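Local coordinates for malonyl CoA-acyl carrier protein transacylase (Staphylococcus aureus, PDB 3IM9), which transfers the malonyl group from malonyl-CoA to holo-acyl carrier protein, supplying malonyl-ACP for fatty acid biosynthesis, at residues P72-H77 against H96-Y101; I14-Q19 against L104-V109; V116-K121 against F225-A230; V24-D29 against G62-T67. One frame throughout, in Å; residues are numbered along the deposited sequence.

How the contacts relate
Contacts 1 and 2 form the centre of the group, their midpoints about 7 Å apart, and both use helix 99-106. Contact 2 sets that helix against strand 11-16 of the parallel sheet, while contact 1 sets its start against helix 67-84. Along the chain, contact 2 spans residues 14 to 109 and encloses contact 4 and then contact 1; contact 3 begins on the next helix, 112-128. Contact 3 lies about 12 Å, centre to centre, from both contacts 1 and 2, whereas contact 4, about 13 Å from contact 1, is about 22 Å from contact 3. The turn carrying S97, the probable nucleophile, thus packs between helix 67-84 and the sheet; contact 4 lies farther out.

Contact 1. Residues P72-H77 against H96-Y101; sequences PALLTH and HSLGEY. With CA (calcium ion), chain B.
The hydroxyl of Y101, a residue that packs on L75 across this contact, binds the calcium ion with OH 2.7 Å from the metal; M253 O and Q256 OE1 hold the same ion. The calcium lies in the plane of the tyrosine ring, at its edge. Residues 95-99 fit a nucleophile elbow (GxSxG), the tight turn between strand 92-95 and helix 99-106. H96 to G99 form a type II' turn, and S97, the active-site serine by similarity, has the positive phi (64°) of that turn. Its OG is hydrogen-bonded to H207 NE2 and R122 NH2. L98 is the buried side of the elbow. With CG trans to the backbone N (chi1 177°), it reaches helix 67-84, where its CD1 touches L74 CB at 3.6 Å. The same methyl lies 3.9 Å from L75 N. Three residues after L98, the main chain of Y101 receives L75 CD1, 3.6 Å from its C; the same methyl also meets Y101 CB. V119 of helix 112-128 touches both L98 and Y101. Inside helix 67-84, P72 O is held by T76 from opposite faces of its carbonyl plane, by N and by OG1, the latter at 2.7 Å.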
loop_
_atom_site.group_PDB
_atom_site.type_symbol
_atom_site.label_atom_id
_atom_site.label_comp_id
_atom_site.label_asym_id
_atom_site.label_seq_id
_atom_site.Cartn_x
_atom_site.Cartn_y
_atom_site.Cartn_z
ATOM N N PRO A 72 -9.204 -4.577 4.221
ATOM C CA PRO A 72 -10.391 -4.615 3.357
ATOM C C PRO A 72 -11.075 -3.259 3.320
ATOM O O PRO A 72 -11.639 -2.933 2.260
ATOM C CB PRO A 72 -11.334 -5.668 4.047
ATOM C CG PRO A 72 -10.768 -5.822 5.458
ATOM C CD PRO A 72 -9.268 -5.577 5.308
ATOM N N ALA A 73 -10.963 -2.433 4.372
ATOM C CA ALA A 73 -11.573 -1.093 4.276
ATOM C C ALA A 73 -10.926 -0.221 3.208
ATOM O O ALA A 73 -11.610 0.431 2.423
ATOM C CB ALA A 73 -11.381 -0.423 5.674
ATOM N N LEU A 74 -9.610 -0.234 3.106
ATOM C CA LEU A 74 -8.896 0.561 2.128
ATOM C C LEU A 74 -9.154 0.006 0.732
ATOM O O LEU A 74 -9.347 0.818 -0.182
ATOM C CB LEU A 74 -7.385 0.509 2.441
ATOM C CG LEU A 74 -6.938 1.373 3.628
ATOM C CD1 LEU A 74 -5.568 0.879 4.167
ATOM C CD2 LEU A 74 -6.855 2.846 3.244
ATOM N N LEU A 75 -9.047 -1.321 0.562
ATOM C CA LEU A 75 -9.377 -1.878 -0.760
ATOM C C LEU A 75 -10.773 -1.474 -1.209
ATOM O O LEU A 75 -10.956 -1.132 -2.402
ATOM C CB LEU A 75 -9.226 -3.419 -0.699
ATOM C CG LEU A 75 -9.422 -4.058 -2.081
ATOM C CD1 LEU A 75 -8.103 -4.080 -2.818
ATOM C CD2 LEU A 75 -9.863 -5.498 -1.855
ATOM N N THR A 76 -11.731 -1.551 -0.262
ATOM C CA THR A 76 -13.109 -1.257 -0.610
ATOM C C THR A 76 -13.250 0.214 -0.997
ATOM O O THR A 76 -13.890 0.548 -2.043
ATOM C CB THR A 76 -13.982 -1.531 0.573
ATOM O OG1 THR A 76 -13.918 -2.971 0.770
ATOM C CG2 THR A 76 -15.457 -1.166 0.284
ATOM N N HIS A 77 -12.637 1.149 -0.258
ATOM C CA HIS A 77 -12.776 2.574 -0.565
ATOM C C HIS A 77 -12.124 2.887 -1.910
ATOM O O HIS A 77 -12.753 3.504 -2.788
ATOM C CB HIS A 77 -12.075 3.358 0.540
ATOM C CG HIS A 77 -12.314 4.853 0.488
ATOM N ND1 HIS A 77 -13.154 5.524 -0.392
ATOM C CD2 HIS A 77 -11.768 5.767 1.310
ATOM C CE1 HIS A 77 -13.124 6.823 -0.067
ATOM N NE2 HIS A 77 -12.260 6.980 0.944
ATOM N N HIS A 96 0.721 0.953 -2.362
ATOM C CA HIS A 96 1.684 0.759 -1.248
ATOM C C HIS A 96 1.231 -0.352 -0.324
ATOM O O HIS A 96 0.223 -0.177 0.382
ATOM C CB HIS A 96 1.832 2.077 -0.502
ATOM C CG HIS A 96 3.044 2.130 0.381
ATOM N ND1 HIS A 96 3.062 1.492 1.622
ATOM C CD2 HIS A 96 4.175 2.865 0.295
ATOM C CE1 HIS A 96 4.243 1.717 2.200
ATOM N NE2 HIS A 96 4.921 2.584 1.437
ATOM N N SER A 97 1.920 -1.504 -0.406
ATOM C CA SER A 97 1.672 -2.650 0.479
ATOM C C SER A 97 0.245 -3.172 0.234
ATOM O O SER A 97 -0.002 -3.813 -0.799
ATOM C CB SER A 97 1.981 -2.353 1.924
ATOM O OG SER A 97 1.822 -3.539 2.694
ATOM N N LEU A 98 -0.728 -2.907 1.116
ATOM C CA LEU A 98 -2.121 -3.250 0.806
ATOM C C LEU A 98 -2.519 -2.657 -0.579
ATOM O O LEU A 98 -3.293 -3.271 -1.341
ATOM C CB LEU A 98 -2.985 -2.695 1.962
ATOM C CG LEU A 98 -4.516 -2.895 1.799
ATOM C CD1 LEU A 98 -5.190 -1.841 0.838
ATOM C CD2 LEU A 98 -4.897 -4.349 1.456
ATOM N N GLY A 99 -2.118 -1.424 -0.820
ATOM C CA GLY A 99 -2.505 -0.746 -2.050
ATOM C C GLY A 99 -2.216 -1.532 -3.326
ATOM O O GLY A 99 -2.869 -1.289 -4.342
ATOM N N GLU A 100 -1.213 -2.441 -3.276
ATOM C CA GLU A 100 -0.919 -3.217 -4.477
ATOM C C GLU A 100 -2.133 -4.053 -4.838
ATOM O O GLU A 100 -2.317 -4.342 -6.033
ATOM C CB GLU A 100 0.325 -4.087 -4.204
ATOM C CG GLU A 100 0.880 -4.808 -5.506
ATOM C CD GLU A 100 2.337 -5.067 -5.402
ATOM O OE1 GLU A 100 3.080 -4.179 -4.936
ATOM O OE2 GLU A 100 2.735 -6.183 -5.824
ATOM N N TYR A 101 -2.929 -4.479 -3.853
ATOM C CA TYR A 101 -4.176 -5.261 -4.153
ATOM C C TYR A 101 -5.174 -4.388 -4.875
ATOM O O TYR A 101 -5.934 -4.896 -5.729
ATOM C CB TYR A 101 -4.695 -5.919 -2.906
ATOM C CG TYR A 101 -3.788 -7.016 -2.467
ATOM C CD1 TYR A 101 -2.721 -6.795 -1.565
ATOM C CD2 TYR A 101 -4.000 -8.324 -2.940
ATOM C CE1 TYR A 101 -1.831 -7.816 -1.165
ATOM C CE2 TYR A 101 -3.119 -9.361 -2.580
ATOM C CZ TYR A 101 -2.066 -9.090 -1.716
ATOM O OH TYR A 101 -1.225 -10.149 -1.395
HETATM CA CA CA B . 1.009 -9.500 -0.050
#

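Contact 2. Residues I14-Q19 against L104-V109; sequences IIFPGQ and LVAADV. With SO4 (sulfate ion), chain D.
A single methyl, A106 CB, meets two side chains of strand 11-16. I14 CD1 approaches it to 3.8 Å; from F16, two residues on and on the same side of the strand, CZ comes to 3.9 Å and CE1 is equally near. I14 gets there because its chi1 of 58° tucks CG1 in over the main chain, and the side chain then runs straight on to CD1. I15, between them, turns to the other side and touches E280. Around this small apolar meeting, helix 67-84 supplies L82, which touches both I14 and A106, and S78, which touches F16; I281 covers I14 and F16 from the neighbouring strand. This is helix-on-sheet packing in an alpha/beta core: strand 11-16 runs parallel between strands 92-95 and 275-281, and helix 99-106 lies against it. A backbone hydrogen bond between H96 and F16 ties the strand to the nucleophile elbow. Helix 99-106 ends in a Schellman motif: D108 N bonds to V105 O at 3.1 Å, V109 N bonds weakly to L104 O, and D108 takes a positive phi. Beyond F16 the chain leaves the strand, and G18 N gives a nearly straight bond (172°) to O1 of a sulfate ion, 2.7 Å away, probably from the crystallisation liquor. Q19 follows; in FabD relatives the backbone amide of this loop glutamine helps form the oxyanion hole. Its side chain is anchored by T67 OG1 on OE1 and T70 OG1 on NE2.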
loop_
_atom_site.group_PDB
_atom_site.type_symbol
_atom_site.label_atom_id
_atom_site.label_comp_id
_atom_site.label_asym_id
_atom_site.label_seq_id
_atom_site.Cartn_x
_atom_site.Cartn_y
_atom_site.Cartn_z
ATOM N N ILE A 14 -2.266 5.169 -12.106
ATOM C CA ILE A 14 -3.158 5.283 -10.960
ATOM C C ILE A 14 -2.533 4.537 -9.792
ATOM O O ILE A 14 -1.976 3.447 -9.977
ATOM C CB ILE A 14 -4.564 4.733 -11.302
ATOM C CG1 ILE A 14 -4.554 3.288 -11.759
ATOM C CG2 ILE A 14 -5.329 5.709 -12.292
ATOM C CD1 ILE A 14 -5.972 2.702 -12.070
ATOM N N ILE A 15 -2.592 5.141 -8.608
ATOM C CA ILE A 15 -1.819 4.578 -7.495
ATOM C C ILE A 15 -2.714 4.542 -6.263
ATOM O O ILE A 15 -3.662 5.381 -6.110
ATOM C CB ILE A 15 -0.517 5.366 -7.180
ATOM C CG1 ILE A 15 -0.808 6.794 -6.699
ATOM C CG2 ILE A 15 0.364 5.421 -8.458
ATOM C CD1 ILE A 15 0.422 7.679 -6.472
ATOM N N PHE A 16 -2.427 3.587 -5.380
ATOM C CA PHE A 16 -3.395 3.315 -4.280
ATOM C C PHE A 16 -2.645 3.275 -2.941
ATOM O O PHE A 16 -1.684 2.522 -2.764
ATOM C CB PHE A 16 -4.056 1.977 -4.564
ATOM C CG PHE A 16 -4.847 1.977 -5.847
ATOM C CD1 PHE A 16 -4.329 1.329 -6.968
ATOM C CD2 PHE A 16 -6.080 2.607 -5.917
ATOM C CE1 PHE A 16 -5.037 1.389 -8.205
ATOM C CE2 PHE A 16 -6.844 2.598 -7.101
ATOM C CZ PHE A 16 -6.320 1.949 -8.251
ATOM N N PRO A 17 -3.131 3.992 -1.915
ATOM C CA PRO A 17 -2.496 3.987 -0.588
ATOM C C PRO A 17 -2.849 2.729 0.193
ATOM O O PRO A 17 -3.783 1.980 -0.119
ATOM C CB PRO A 17 -3.104 5.212 0.067
ATOM C CG PRO A 17 -4.516 5.271 -0.505
ATOM C CD PRO A 17 -4.306 4.903 -2.027
ATOM N N GLY A 18 -2.055 2.538 1.228
ATOM C CA GLY A 18 -2.195 1.413 2.178
ATOM C C GLY A 18 -2.405 1.881 3.611
ATOM O O GLY A 18 -2.804 3.059 3.873
ATOM N N GLN A 19 -2.086 0.946 4.500
ATOM C CA GLN A 19 -2.231 1.209 5.989
ATOM C C GLN A 19 -1.638 2.538 6.343
ATOM O O GLN A 19 -0.469 2.873 5.945
ATOM C CB GLN A 19 -1.520 0.055 6.694
ATOM C CG GLN A 19 -1.766 0.068 8.208
ATOM C CD GLN A 19 -3.089 -0.532 8.552
ATOM O OE1 GLN A 19 -3.518 -1.533 7.977
ATOM N NE2 GLN A 19 -3.770 0.088 9.578
ATOM N N LEU A 104 -4.235 -4.583 -8.305
ATOM C CA LEU A 104 -4.596 -5.913 -8.904
ATOM C C LEU A 104 -6.040 -5.869 -9.299
ATOM O O LEU A 104 -6.429 -6.420 -10.385
ATOM C CB LEU A 104 -4.360 -7.098 -7.943
ATOM C CG LEU A 104 -2.905 -7.220 -7.484
ATOM C CD1 LEU A 104 -2.730 -8.608 -6.773
ATOM C CD2 LEU A 104 -1.862 -7.108 -8.644
ATOM N N VAL A 105 -6.918 -5.240 -8.511
ATOM C CA VAL A 105 -8.332 -5.129 -8.933
ATOM C C VAL A 105 -8.388 -4.184 -10.136
ATOM O O VAL A 105 -9.125 -4.488 -11.126
ATOM C CB VAL A 105 -9.135 -4.542 -7.729
ATOM C CG1 VAL A 105 -10.583 -4.136 -8.142
ATOM C CG2 VAL A 105 -9.204 -5.583 -6.613
ATOM N N ALA A 106 -7.664 -3.063 -10.132
ATOM C CA ALA A 106 -7.711 -2.051 -11.207
ATOM C C ALA A 106 -7.287 -2.710 -12.572
ATOM O O ALA A 106 -7.903 -2.418 -13.643
ATOM C CB ALA A 106 -6.789 -0.851 -10.900
ATOM N N ALA A 107 -6.299 -3.606 -12.499
ATOM C CA ALA A 107 -5.685 -4.220 -13.718
ATOM C C ALA A 107 -6.375 -5.547 -14.006
ATOM O O ALA A 107 -5.908 -6.262 -14.921
ATOM C CB ALA A 107 -4.190 -4.449 -13.442
ATOM N N ASP A 108 -7.445 -5.902 -13.313
ATOM C CA ASP A 108 -8.188 -7.139 -13.565
ATOM C C ASP A 108 -7.392 -8.407 -13.366
ATOM O O ASP A 108 -7.778 -9.504 -13.835
ATOM C CB ASP A 108 -8.748 -7.084 -15.019
ATOM C CG ASP A 108 -10.014 -6.216 -15.085
ATOM O OD1 ASP A 108 -10.602 -5.919 -13.970
ATOM O OD2 ASP A 108 -10.398 -5.767 -16.209
ATOM N N VAL A 109 -6.340 -8.306 -12.540
ATOM C CA VAL A 109 -5.716 -9.527 -12.011
ATOM C C VAL A 109 -6.632 -10.310 -11.119
ATOM O O VAL A 109 -6.626 -11.530 -11.069
ATOM C CB VAL A 109 -4.358 -9.146 -11.316
ATOM C CG1 VAL A 109 -3.821 -10.386 -10.644
ATOM C CG2 VAL A 109 -3.412 -8.502 -12.295
HETATM S S SO4 D . 0.739 4.324 2.831
HETATM O O1 SO4 D . 0.105 4.178 1.513
HETATM O O2 SO4 D . -0.114 5.217 3.818
HETATM O O3 SO4 D . 0.839 2.939 3.264
HETATM O O4 SO4 D . 2.161 5.036 2.644
#

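Contact 3. Residues V116-K121 against F225-A230; sequences VKIVRK and FEWRDA
F225 and I118 bury the most surface here, joined by a CH-pi contact that packs helix 112-128 against the loop following helix 215-222. I118 CG1 lies over one face of the F225 ring, 4.0 Å from its centroid and 25° off the ring normal, displaced toward the rim on the CD1-CE1 side. The isoleucine and phenylalanine side chains are antiparallel as they pass, and I118 CD1 continues along the ring to 3.7 Å from F225 CD1. This follows from the isoleucine torsions: CG1 lies trans to the carbonyl carbon (chi1 -77°), and the chain is nearly extended beyond it. K117, one residue earlier on the helix, meets the same ring differently. Its aliphatic chain passes the ring edge near the ring plane, with CD 3.9 Å from F225 CE2 and CB close to CZ. Y221 of helix 215-222 adds an edge-to-face ring contact to F225 and a cation-pi contact to K121, while F218 and I222 of the same helix touch I118. Farther along the loop, W227 turns its indole inward; its NE1 is hydrogen-bonded to I222 O, and its CZ2 lies 4.2 Å from I118 CD1.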
loop_
_atom_site.group_PDB
_atom_site.type_symbol
_atom_site.label_atom_id
_atom_site.label_comp_id
_atom_site.label_asym_id
_atom_site.label_seq_id
_atom_site.Cartn_x
_atom_site.Cartn_y
_atom_site.Cartn_z
ATOM N N VAL A 116 -11.040 -8.742 -1.907
ATOM C CA VAL A 116 -11.446 -8.276 -0.546
ATOM C C VAL A 116 -11.302 -9.440 0.466
ATOM O O VAL A 116 -10.903 -9.275 1.610
ATOM C CB VAL A 116 -12.861 -7.583 -0.521
ATOM C CG1 VAL A 116 -14.007 -8.630 -0.513
ATOM C CG2 VAL A 116 -12.932 -6.688 0.714
ATOM N N LYS A 117 -11.556 -10.674 -0.041
ATOM C CA LYS A 117 -11.371 -11.855 0.825
ATOM C C LYS A 117 -9.884 -12.085 1.031
ATOM O O LYS A 117 -9.470 -12.375 2.207
ATOM C CB LYS A 117 -12.002 -13.120 0.159
ATOM C CG LYS A 117 -13.544 -13.000 -0.059
ATOM C CD LYS A 117 -14.068 -14.033 -1.015
ATOM C CE LYS A 117 -15.573 -13.941 -1.059
ATOM N NZ LYS A 117 -16.097 -14.873 -2.205
ATOM N N ILE A 118 -9.104 -11.914 -0.040
ATOM C CA ILE A 118 -7.670 -12.143 0.087
ATOM C C ILE A 118 -7.028 -11.138 1.107
ATOM O O ILE A 118 -6.210 -11.543 1.964
ATOM C CB ILE A 118 -6.978 -11.991 -1.286
ATOM C CG1 ILE A 118 -7.342 -13.321 -2.004
ATOM C CG2 ILE A 118 -5.445 -11.868 -1.130
ATOM C CD1 ILE A 118 -7.047 -13.208 -3.489
ATOM N N VAL A 119 -7.422 -9.853 1.022
ATOM C CA VAL A 119 -6.744 -8.909 1.915
ATOM C C VAL A 119 -7.306 -9.002 3.322
ATOM O O VAL A 119 -6.564 -8.700 4.322
ATOM C CB VAL A 119 -6.817 -7.443 1.407
ATOM C CG1 VAL A 119 -6.133 -7.333 0.054
ATOM C CG2 VAL A 119 -8.228 -6.808 1.430
ATOM N N ARG A 120 -8.573 -9.449 3.524
ATOM C CA ARG A 120 -8.989 -9.740 4.854
ATOM C C ARG A 120 -8.121 -10.863 5.462
ATOM O O ARG A 120 -7.701 -10.733 6.632
ATOM C CB ARG A 120 -10.527 -10.145 4.817
ATOM C CG ARG A 120 -11.057 -10.773 6.139
ATOM C CD ARG A 120 -11.021 -9.744 7.227
ATOM N NE ARG A 120 -11.910 -10.201 8.338
ATOM C CZ ARG A 120 -12.040 -9.551 9.471
ATOM N NH1 ARG A 120 -11.340 -8.418 9.698
ATOM N NH2 ARG A 120 -12.913 -10.001 10.437
ATOM N N LYS A 121 -7.866 -11.971 4.709
ATOM C CA LYS A 121 -7.001 -12.979 5.264
ATOM C C LYS A 121 -5.561 -12.450 5.475
ATOM O O LYS A 121 -5.001 -12.764 6.498
ATOM C CB LYS A 121 -6.953 -14.179 4.248
ATOM C CG LYS A 121 -6.093 -15.398 4.750
ATOM C CD LYS A 121 -6.629 -16.078 5.953
ATOM C CE LYS A 121 -7.788 -16.959 5.583
ATOM N NZ LYS A 121 -8.148 -17.945 6.722
ATOM N N PHE A 225 -8.345 -18.789 -5.336
ATOM C CA PHE A 225 -8.934 -17.829 -6.230
ATOM C C PHE A 225 -8.243 -17.927 -7.565
ATOM O O PHE A 225 -7.062 -18.311 -7.643
ATOM C CB PHE A 225 -8.657 -16.420 -5.628
ATOM C CG PHE A 225 -9.250 -16.279 -4.265
ATOM C CD1 PHE A 225 -8.523 -16.625 -3.114
ATOM C CD2 PHE A 225 -10.620 -15.885 -4.122
ATOM C CE1 PHE A 225 -9.110 -16.629 -1.896
ATOM C CE2 PHE A 225 -11.218 -15.870 -2.880
ATOM C CZ PHE A 225 -10.464 -16.255 -1.699
ATOM N N GLU A 226 -8.893 -17.413 -8.607
ATOM C CA GLU A 226 -8.313 -17.395 -9.936
ATOM C C GLU A 226 -7.598 -16.071 -10.137
ATOM O O GLU A 226 -8.150 -14.996 -9.937
ATOM C CB GLU A 226 -9.463 -17.549 -10.960
ATOM C CG GLU A 226 -8.979 -17.359 -12.366
ATOM C CD GLU A 226 -10.138 -17.431 -13.370
ATOM O OE1 GLU A 226 -10.301 -16.438 -14.150
ATOM O OE2 GLU A 226 -10.882 -18.476 -13.324
ATOM N N TRP A 227 -6.318 -16.124 -10.479
ATOM C CA TRP A 227 -5.542 -14.975 -10.793
ATOM C C TRP A 227 -5.421 -14.850 -12.306
ATOM O O TRP A 227 -5.183 -15.868 -13.030
ATOM C CB TRP A 227 -4.130 -15.102 -10.209
ATOM C CG TRP A 227 -4.153 -15.120 -8.707
ATOM C CD1 TRP A 227 -4.788 -16.003 -7.893
ATOM C CD2 TRP A 227 -3.534 -14.134 -7.859
ATOM N NE1 TRP A 227 -4.586 -15.636 -6.531
ATOM C CE2 TRP A 227 -3.838 -14.491 -6.526
ATOM C CE3 TRP A 227 -2.756 -12.990 -8.123
ATOM C CZ2 TRP A 227 -3.372 -13.734 -5.406
ATOM C CZ3 TRP A 227 -2.265 -12.245 -6.987
ATOM C CH2 TRP A 227 -2.612 -12.632 -5.681
ATOM N N ARG A 228 -5.592 -13.654 -12.819
ATOM C CA ARG A 228 -5.457 -13.380 -14.238
ATOM C C ARG A 228 -4.312 -12.550 -14.596
ATOM O O ARG A 228 -3.781 -11.788 -13.764
ATOM C CB ARG A 228 -6.753 -12.722 -14.771
ATOM C CG ARG A 228 -7.947 -13.664 -14.658
ATOM C CD ARG A 228 -9.208 -13.004 -15.146
ATOM N NE ARG A 228 -9.558 -11.854 -14.308
ATOM C CZ ARG A 228 -10.157 -11.909 -13.106
ATOM N NH1 ARG A 228 -10.510 -13.071 -12.514
ATOM N NH2 ARG A 228 -10.434 -10.778 -12.495
ATOM N N ASP A 229 -3.915 -12.545 -15.865
ATOM C CA ASP A 229 -2.890 -11.590 -16.307
ATOM C C ASP A 229 -3.375 -10.141 -16.120
ATOM O O ASP A 229 -4.581 -9.897 -16.098
ATOM C CB ASP A 229 -2.518 -11.838 -17.770
ATOM C CG ASP A 229 -1.719 -13.113 -17.959
ATOM O OD1 ASP A 229 -1.030 -13.531 -17.005
ATOM O OD2 ASP A 229 -1.781 -13.696 -19.061
ATOM N N ALA A 230 -2.453 -9.182 -15.983
ATOM C CA ALA A 230 -2.859 -7.778 -15.784
ATOM C C ALA A 230 -3.144 -7.154 -17.168
ATOM O O ALA A 230 -2.328 -7.370 -18.126
ATOM C CB ALA A 230 -1.697 -7.026 -15.095
#

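Contact 4. Residues V24-D29 against G62-T67; sequences VGMAQD and GKLGET. With ACT (acetate ion), chain C.
Two loops, each shaped by a beta turn, come closest at V24 and L64: G25 to Q28 make a type II turn closed by Q28 N to G25 O at 3.0 Å, and K63 to E66 a type I turn closed by E66 N to K63 O. L64 bridges them. Its CD2 methyl is the touching branch, reaching the V24 backbone at N (3.7 Å) and the sulfur SD of M26 at 3.9 Å. The valine methyl CG2 is a looser neighbour of the same CD2. M26 presents its sulfur this way because chi1 of 59° swings CG in over the backbone and the chain then bends at chi3 (-73°), which carries CE toward helix 67-84, 3.5 Å from A73 O. The other leucine methyl, CD1, packs on A73 CB of that helix. M56 of helix 52-57 and H77 of helix 67-84 also touch M26. D59 holds the turn of L64: its OD1 accepts from L64 N and its OD2 from K63 N. After this turn E66 stands at the N-cap, and T67 N donates a nearly straight bond (172°) to an acetate oxygen, O, at 2.7 Å; S203 N, from a distant part of the chain, also binds that ion. An acetate, probably from the crystallisation liquor, on the first amide of helix 67-84 marks the anion-binding position usual at a helix N-terminus.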
loop_
_atom_site.group_PDB
_atom_site.type_symbol
_atom_site.label_atom_id
_atom_site.label_comp_id
_atom_site.label_asym_id
_atom_site.label_seq_id
_atom_site.Cartn_x
_atom_site.Cartn_y
_atom_site.Cartn_z
ATOM N N VAL A 24 -11.806 7.457 9.871
ATOM C CA VAL A 24 -13.202 7.246 10.136
ATOM C C VAL A 24 -14.019 8.218 9.295
ATOM O O VAL A 24 -13.740 9.429 9.180
ATOM C CB VAL A 24 -13.564 7.375 11.611
ATOM C CG1 VAL A 24 -15.078 7.068 11.763
ATOM C CG2 VAL A 24 -12.665 6.441 12.420
ATOM N N GLY A 25 -15.003 7.650 8.594
ATOM C CA GLY A 25 -15.876 8.405 7.689
ATOM C C GLY A 25 -15.559 8.064 6.227
ATOM O O GLY A 25 -16.292 8.469 5.311
ATOM N N MET A 26 -14.470 7.334 5.986
ATOM C CA MET A 26 -14.037 7.027 4.614
ATOM C C MET A 26 -15.139 6.326 3.821
ATOM O O MET A 26 -15.720 5.309 4.276
ATOM C CB MET A 26 -12.750 6.202 4.615
ATOM C CG MET A 26 -12.897 4.865 5.380
ATOM S SD MET A 26 -11.278 4.048 5.691
ATOM C CE MET A 26 -10.873 3.437 4.010
ATOM N N ALA A 27 -15.408 6.919 2.633
ATOM C CA ALA A 27 -16.410 6.416 1.660
ATOM C C ALA A 27 -17.847 6.724 2.067
ATOM O O ALA A 27 -18.750 6.315 1.297
ATOM C CB ALA A 27 -16.178 4.881 1.321
ATOM N N GLN A 28 -18.057 7.399 3.196
ATOM C CA GLN A 28 -19.470 7.594 3.614
ATOM C C GLN A 28 -20.212 8.480 2.577
ATOM O O GLN A 28 -21.408 8.303 2.405
ATOM C CB GLN A 28 -19.522 8.084 5.055
ATOM C CG GLN A 28 -19.181 9.484 5.109
ATOM C CD GLN A 28 -19.100 9.924 6.552
ATOM O OE1 GLN A 28 -18.411 10.909 6.826
ATOM N NE2 GLN A 28 -19.704 9.115 7.513
ATOM N N ASP A 29 -19.479 9.316 1.864
ATOM C CA ASP A 29 -20.071 10.149 0.869
ATOM C C ASP A 29 -20.453 9.412 -0.381
ATOM O O ASP A 29 -21.307 9.922 -1.190
ATOM C CB ASP A 29 -19.169 11.337 0.584
ATOM C CG ASP A 29 -17.750 10.933 0.048
ATOM O OD1 ASP A 29 -17.163 11.748 -0.706
ATOM O OD2 ASP A 29 -17.328 9.812 0.421
ATOM N N GLY A 62 -13.829 1.370 17.533
ATOM C CA GLY A 62 -12.453 1.889 17.393
ATOM C C GLY A 62 -11.469 0.852 16.831
ATOM O O GLY A 62 -10.282 0.772 17.297
ATOM N N LYS A 63 -11.913 0.053 15.851
ATOM C CA LYS A 63 -11.098 -1.018 15.274
ATOM C C LYS A 63 -10.685 -0.763 13.793
ATOM O O LYS A 63 -10.070 -1.653 13.158
ATOM C CB LYS A 63 -11.778 -2.389 15.389
ATOM C CG LYS A 63 -13.097 -2.440 14.612
ATOM C CD LYS A 63 -13.682 -3.833 14.671
ATOM C CE LYS A 63 -14.942 -4.049 13.811
ATOM N NZ LYS A 63 -16.131 -3.330 14.269
ATOM N N LEU A 64 -11.012 0.406 13.280
ATOM C CA LEU A 64 -10.686 0.684 11.837
ATOM C C LEU A 64 -9.167 0.605 11.585
ATOM O O LEU A 64 -8.733 0.153 10.534
ATOM C CB LEU A 64 -11.282 2.041 11.388
ATOM C CG LEU A 64 -10.900 2.413 9.924
ATOM C CD1 LEU A 64 -11.499 1.354 8.908
ATOM C CD2 LEU A 64 -11.511 3.790 9.527
ATOM N N GLY A 65 -8.375 1.007 12.583
ATOM C CA GLY A 65 -6.906 0.989 12.430
ATOM C C GLY A 65 -6.246 -0.332 12.750
ATOM O O GLY A 65 -4.996 -0.373 12.624
ATOM N N GLU A 66 -7.004 -1.389 13.068
ATOM C CA GLU A 66 -6.413 -2.723 13.268
ATOM C C GLU A 66 -6.393 -3.332 11.874
ATOM O O GLU A 66 -7.454 -3.477 11.233
ATOM C CB GLU A 66 -7.273 -3.553 14.238
ATOM C CG GLU A 66 -7.344 -2.804 15.607
ATOM C CD GLU A 66 -8.352 -3.335 16.599
ATOM O OE1 GLU A 66 -8.883 -4.423 16.368
ATOM O OE2 GLU A 66 -8.632 -2.668 17.649
ATOM N N THR A 67 -5.195 -3.693 11.409
ATOM C CA THR A 67 -4.946 -4.035 9.964
ATOM C C THR A 67 -5.857 -5.129 9.400
ATOM O O THR A 67 -6.163 -5.070 8.186
ATOM C CB THR A 67 -3.461 -4.356 9.795
ATOM O OG1 THR A 67 -3.149 -4.210 8.396
ATOM C CG2 THR A 67 -3.071 -5.707 10.325
HETATM C C ACT C . -2.003 -3.100 12.669
HETATM O O ACT C . -3.043 -3.575 13.106
HETATM O OXT ACT C . -1.020 -3.888 12.782
HETATM C CH3 ACT C . -1.891 -1.750 12.061
#